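Local structure of NDP-rhamnosyltransferase (Saccharopolyspora spinosa, 3TSA) at residues A[85-96]-A[151-160]. The protein belongs to the glycosyltransferases of the GT-B fold, with two domains each built around a parallel beta-sheet. Numbering follows the deposited sequence.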
loop_
_atom_site.group_PDB
_atom_site.type_symbol
_atom_site.label_atom_id
_atom_site.label_comp_id
_atom_site.label_asym_id
_atom_site.label_seq_id
_atom_site.Cartn_x
_atom_site.Cartn_y
_atom_site.Cartn_z
ATOM N N ARG A 85 28.537 -15.328 -19.686
ATOM C CA ARG A 85 28.202 -14.325 -20.730
ATOM C C ARG A 85 26.970 -14.758 -21.496
ATOM O O ARG A 85 26.075 -13.926 -21.693
ATOM C CB ARG A 85 29.349 -14.049 -21.729
ATOM C CG ARG A 85 30.537 -13.426 -21.126
ATOM C CD ARG A 85 31.490 -12.801 -22.197
ATOM N NE ARG A 85 32.869 -12.699 -21.668
ATOM C CZ ARG A 85 33.277 -11.917 -20.646
ATOM N NH1 ARG A 85 34.575 -11.910 -20.287
ATOM N NH2 ARG A 85 32.421 -11.144 -19.969
ATOM N N GLN A 86 26.883 -16.019 -21.953
ATOM C CA GLN A 86 25.694 -16.455 -22.734
ATOM C C GLN A 86 24.396 -16.347 -21.953
ATOM O O GLN A 86 23.354 -15.982 -22.501
ATOM C CB GLN A 86 25.812 -17.937 -23.100
ATOM C CG GLN A 86 26.620 -18.242 -24.356
ATOM C CD GLN A 86 26.445 -19.734 -24.754
ATOM O OE1 GLN A 86 26.647 -20.128 -25.902
ATOM N NE2 GLN A 86 26.064 -20.550 -23.784
ATOM N N LEU A 87 24.428 -16.709 -20.660
ATOM C CA LEU A 87 23.202 -16.610 -19.867
ATOM C C LEU A 87 22.745 -15.191 -19.806
ATOM O O LEU A 87 21.553 -14.962 -19.982
ATOM C CB LEU A 87 23.386 -17.090 -18.437
ATOM C CG LEU A 87 23.440 -18.599 -18.146
ATOM C CD1 LEU A 87 23.857 -18.689 -16.651
ATOM C CD2 LEU A 87 22.139 -19.347 -18.382
ATOM N N TRP A 88 23.669 -14.268 -19.479
ATOM C CA TRP A 88 23.282 -12.855 -19.321
ATOM C C TRP A 88 22.941 -12.261 -20.696
ATOM O O TRP A 88 21.998 -11.487 -20.793
ATOM C CB TRP A 88 24.352 -12.060 -18.598
ATOM C CG TRP A 88 24.362 -12.414 -17.134
ATOM C CD1 TRP A 88 25.203 -13.276 -16.477
ATOM C CD2 TRP A 88 23.473 -11.878 -16.163
ATOM N NE1 TRP A 88 24.859 -13.314 -15.129
ATOM C CE2 TRP A 88 23.804 -12.464 -14.910
ATOM C CE3 TRP A 88 22.405 -10.974 -16.237
ATOM C CZ2 TRP A 88 23.072 -12.162 -13.731
ATOM C CZ3 TRP A 88 21.725 -10.640 -15.106
ATOM C CH2 TRP A 88 22.066 -11.191 -13.850
ATOM N N GLU A 89 23.640 -12.677 -21.748
ATOM C CA GLU A 89 23.271 -12.187 -23.118
ATOM C C GLU A 89 21.873 -12.672 -23.554
ATOM O O GLU A 89 21.079 -11.895 -24.170
ATOM C CB GLU A 89 24.386 -12.509 -24.152
ATOM C CG GLU A 89 25.687 -11.704 -23.868
ATOM C CD GLU A 89 26.844 -12.116 -24.763
ATOM O OE1 GLU A 89 26.894 -13.291 -25.209
ATOM O OE2 GLU A 89 27.699 -11.260 -25.004
ATOM N N GLN A 90 21.527 -13.925 -23.207
ATOM C CA GLN A 90 20.200 -14.478 -23.575
ATOM C C GLN A 90 19.088 -13.761 -22.785
ATOM O O GLN A 90 18.002 -13.427 -23.325
ATOM C CB GLN A 90 20.203 -16.018 -23.418
ATOM C CG GLN A 90 18.883 -16.759 -23.008
ATOM C CD GLN A 90 19.161 -17.985 -21.978
ATOM O OE1 GLN A 90 20.192 -18.716 -22.068
ATOM N NE2 GLN A 90 18.245 -18.172 -21.010
ATOM N N THR A 91 19.357 -13.460 -21.504
ATOM C CA THR A 91 18.435 -12.649 -20.743
ATOM C C THR A 91 18.143 -11.326 -21.429
ATOM O O THR A 91 16.951 -10.964 -21.588
ATOM C CB THR A 91 18.964 -12.368 -19.293
ATOM O OG1 THR A 91 19.154 -13.640 -18.687
ATOM C CG2 THR A 91 17.895 -11.634 -18.492
ATOM N N ALA A 92 19.205 -10.612 -21.828
ATOM C CA ALA A 92 19.022 -9.325 -22.485
ATOM C C ALA A 92 18.295 -9.539 -23.824
ATOM O O ALA A 92 17.375 -8.774 -24.187
ATOM C CB ALA A 92 20.344 -8.636 -22.710
ATOM N N SER A 93 18.638 -10.606 -24.541
ATOM C CA SER A 93 17.936 -10.807 -25.793
ATOM C C SER A 93 16.422 -10.979 -25.591
ATOM O O SER A 93 15.621 -10.351 -26.311
ATOM C CB SER A 93 18.504 -12.012 -26.493
ATOM O OG SER A 93 19.770 -11.684 -26.977
ATOM N N ASN A 94 16.055 -11.839 -24.626
ATOM C CA ASN A 94 14.653 -12.012 -24.263
ATOM C C ASN A 94 13.998 -10.730 -23.924
ATOM O O ASN A 94 12.908 -10.478 -24.445
ATOM C CB ASN A 94 14.470 -12.948 -23.087
ATOM C CG ASN A 94 15.003 -14.318 -23.386
ATOM O OD1 ASN A 94 15.301 -14.596 -24.534
ATOM N ND2 ASN A 94 15.153 -15.165 -22.360
ATOM N N VAL A 95 14.598 -9.950 -23.015
ATOM C CA VAL A 95 14.025 -8.684 -22.630
ATOM C C VAL A 95 13.931 -7.657 -23.765
ATOM O O VAL A 95 12.925 -6.911 -23.872
ATOM C CB VAL A 95 14.715 -8.083 -21.343
ATOM C CG1 VAL A 95 14.066 -6.823 -20.994
ATOM C CG2 VAL A 95 14.595 -9.126 -20.138
ATOM N N ALA A 96 14.941 -7.618 -24.635
ATOM C CA ALA A 96 14.895 -6.696 -25.780
ATOM C C ALA A 96 13.749 -7.037 -26.745
ATOM O O ALA A 96 13.068 -6.131 -27.240
ATOM C CB ALA A 96 16.283 -6.649 -26.527
ATOM N N PRO A 151 27.989 -8.505 -20.136
ATOM C CA PRO A 151 27.214 -9.200 -21.154
ATOM C C PRO A 151 25.788 -8.693 -21.312
ATOM O O PRO A 151 25.369 -8.429 -22.445
ATOM C CB PRO A 151 27.264 -10.664 -20.725
ATOM C CG PRO A 151 27.981 -10.666 -19.407
ATOM C CD PRO A 151 28.723 -9.409 -19.246
ATOM N N PHE A 152 25.062 -8.474 -20.216
ATOM C CA PHE A 152 23.657 -8.020 -20.329
ATOM C C PHE A 152 23.590 -6.608 -20.941
ATOM O O PHE A 152 22.855 -6.372 -21.917
ATOM C CB PHE A 152 22.913 -8.098 -18.965
ATOM C CG PHE A 152 21.481 -7.577 -19.022
ATOM C CD1 PHE A 152 21.248 -6.189 -18.992
ATOM C CD2 PHE A 152 20.390 -8.456 -19.108
ATOM C CE1 PHE A 152 19.950 -5.666 -19.042
ATOM C CE2 PHE A 152 19.065 -7.931 -19.177
ATOM C CZ PHE A 152 18.867 -6.546 -19.132
ATOM N N SER A 153 24.332 -5.674 -20.392
ATOM C CA SER A 153 24.185 -4.317 -20.837
ATOM C C SER A 153 24.723 -4.184 -22.280
ATOM O O SER A 153 24.133 -3.436 -23.112
ATOM C CB SER A 153 24.948 -3.438 -19.882
ATOM O OG SER A 153 25.069 -2.167 -20.457
ATOM N N ASP A 154 25.768 -4.942 -22.599
ATOM C CA ASP A 154 26.318 -4.895 -23.970
ATOM C C ASP A 154 25.330 -5.433 -24.990
ATOM O O ASP A 154 25.255 -4.878 -26.114
ATOM C CB ASP A 154 27.593 -5.730 -24.044
ATOM C CG ASP A 154 28.822 -4.959 -23.527
ATOM O OD1 ASP A 154 28.734 -3.741 -23.194
ATOM O OD2 ASP A 154 29.881 -5.602 -23.407
ATOM N N ARG A 155 24.653 -6.534 -24.673
ATOM C CA ARG A 155 23.628 -7.106 -25.570
ATOM C C ARG A 155 22.436 -6.198 -25.690
ATOM O O ARG A 155 21.866 -6.028 -26.768
ATOM C CB ARG A 155 23.274 -8.519 -25.074
ATOM C CG ARG A 155 22.282 -9.325 -25.942
ATOM C CD ARG A 155 22.919 -9.592 -27.365
ATOM N NE ARG A 155 21.922 -10.334 -28.102
ATOM C CZ ARG A 155 21.957 -10.598 -29.412
ATOM N NH1 ARG A 155 22.946 -10.144 -30.183
ATOM N NH2 ARG A 155 20.967 -11.327 -29.919
ATOM N N ALA A 156 22.017 -5.571 -24.580
ATOM C CA ALA A 156 20.927 -4.599 -24.654
ATOM C C ALA A 156 21.221 -3.426 -25.620
ATOM O O ALA A 156 20.347 -2.978 -26.385
ATOM C CB ALA A 156 20.648 -4.057 -23.255
ATOM N N HIS A 157 22.449 -2.910 -25.580
ATOM C CA HIS A 157 22.885 -1.846 -26.494
ATOM C C HIS A 157 22.953 -2.414 -27.928
ATOM O O HIS A 157 22.450 -1.775 -28.869
ATOM C CB HIS A 157 24.246 -1.268 -26.040
ATOM C CG HIS A 157 24.079 -0.197 -24.999
ATOM N ND1 HIS A 157 23.484 1.004 -25.293
ATOM C CD2 HIS A 157 24.289 -0.201 -23.662
ATOM C CE1 HIS A 157 23.387 1.732 -24.187
ATOM N NE2 HIS A 157 23.870 1.018 -23.181
ATOM N N GLU A 158 23.502 -3.612 -28.086
ATOM C CA GLU A 158 23.595 -4.202 -29.453
ATOM C C GLU A 158 22.234 -4.304 -30.155
ATOM O O GLU A 158 22.110 -3.955 -31.342
ATOM C CB GLU A 158 24.270 -5.546 -29.426
ATOM C CG GLU A 158 24.640 -6.133 -30.812
ATOM C CD GLU A 158 25.093 -7.605 -30.700
ATOM O OE1 GLU A 158 25.168 -8.167 -29.560
ATOM O OE2 GLU A 158 25.396 -8.211 -31.744
ATOM N N LEU A 159 21.213 -4.757 -29.433
ATOM C CA LEU A 159 19.892 -4.913 -29.993
ATOM C C LEU A 159 19.091 -3.607 -30.019
ATOM O O LEU A 159 18.324 -3.341 -30.963
ATOM C CB LEU A 159 19.118 -5.947 -29.213
ATOM C CG LEU A 159 19.764 -7.307 -29.247
ATOM C CD1 LEU A 159 19.053 -8.172 -28.317
ATOM C CD2 LEU A 159 19.798 -7.856 -30.720
ATOM N N LEU A 160 19.257 -2.773 -28.998
ATOM C CA LEU A 160 18.406 -1.567 -28.884
ATOM C C LEU A 160 18.933 -0.220 -29.360
ATOM O O LEU A 160 18.124 0.696 -29.544
ATOM C CB LEU A 160 17.798 -1.398 -27.461
ATOM C CG LEU A 160 16.971 -2.650 -27.075
ATOM C CD1 LEU A 160 16.516 -2.685 -25.622
ATOM C CD2 LEU A 160 15.693 -2.897 -27.952
#
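One face of the F152 ring carries the methyl of A92, a CH-pi contact with CB 4.0 Å from the ring centroid, offset toward the rim, while CG2 of T91 sits at the ring edge, near its plane. The W88 indole meets CB of F152 obliquely, through CE3 at 4.0 Å. The R155 guanidinium takes OG of S93, across the contact, at its edge; from its own helix come OE1 of E158, also at the edge, and CD2 of L159 over the centre of one face. These groups belong to a helix-helix packing in the N-terminal half of this GT-B protein, where helix 82-113 meets the start of helix 151-166. The two segments run in roughly the same direction, their axes 38° apart and 7.6 Å at closest approach. F152 reaches across because its CG stands anti to the backbone N (chi1 177°), which lays the ring along the turn from W88 to A92. P151 wedges in beside it: its CB is shared among CB of W88 (3.9 Å), O of R85 and CG of E89, while its CG lies against CA of R85. NE1 of the indole hydrogen-bonds O of F76. Where the helices diverge, leucines reach A96: its CB rests 3.6 Å from CD1 of L159, and L160 meets that methyl from another direction, on the buried side, packing also on L125 and V129 of helix 125-133. On the more exposed flank, R155 bends at chi2 (63°) and grips S93 side-on with two nitrogens. Its NH1 salt-bridges OE1 of E158 from above the carboxylate plane. S93 OG donates to O of E89 and receives a nearly straight bond from NE of R155 at 2.8 Å and a more bent one from NH2 of R155 at 3.2 Å.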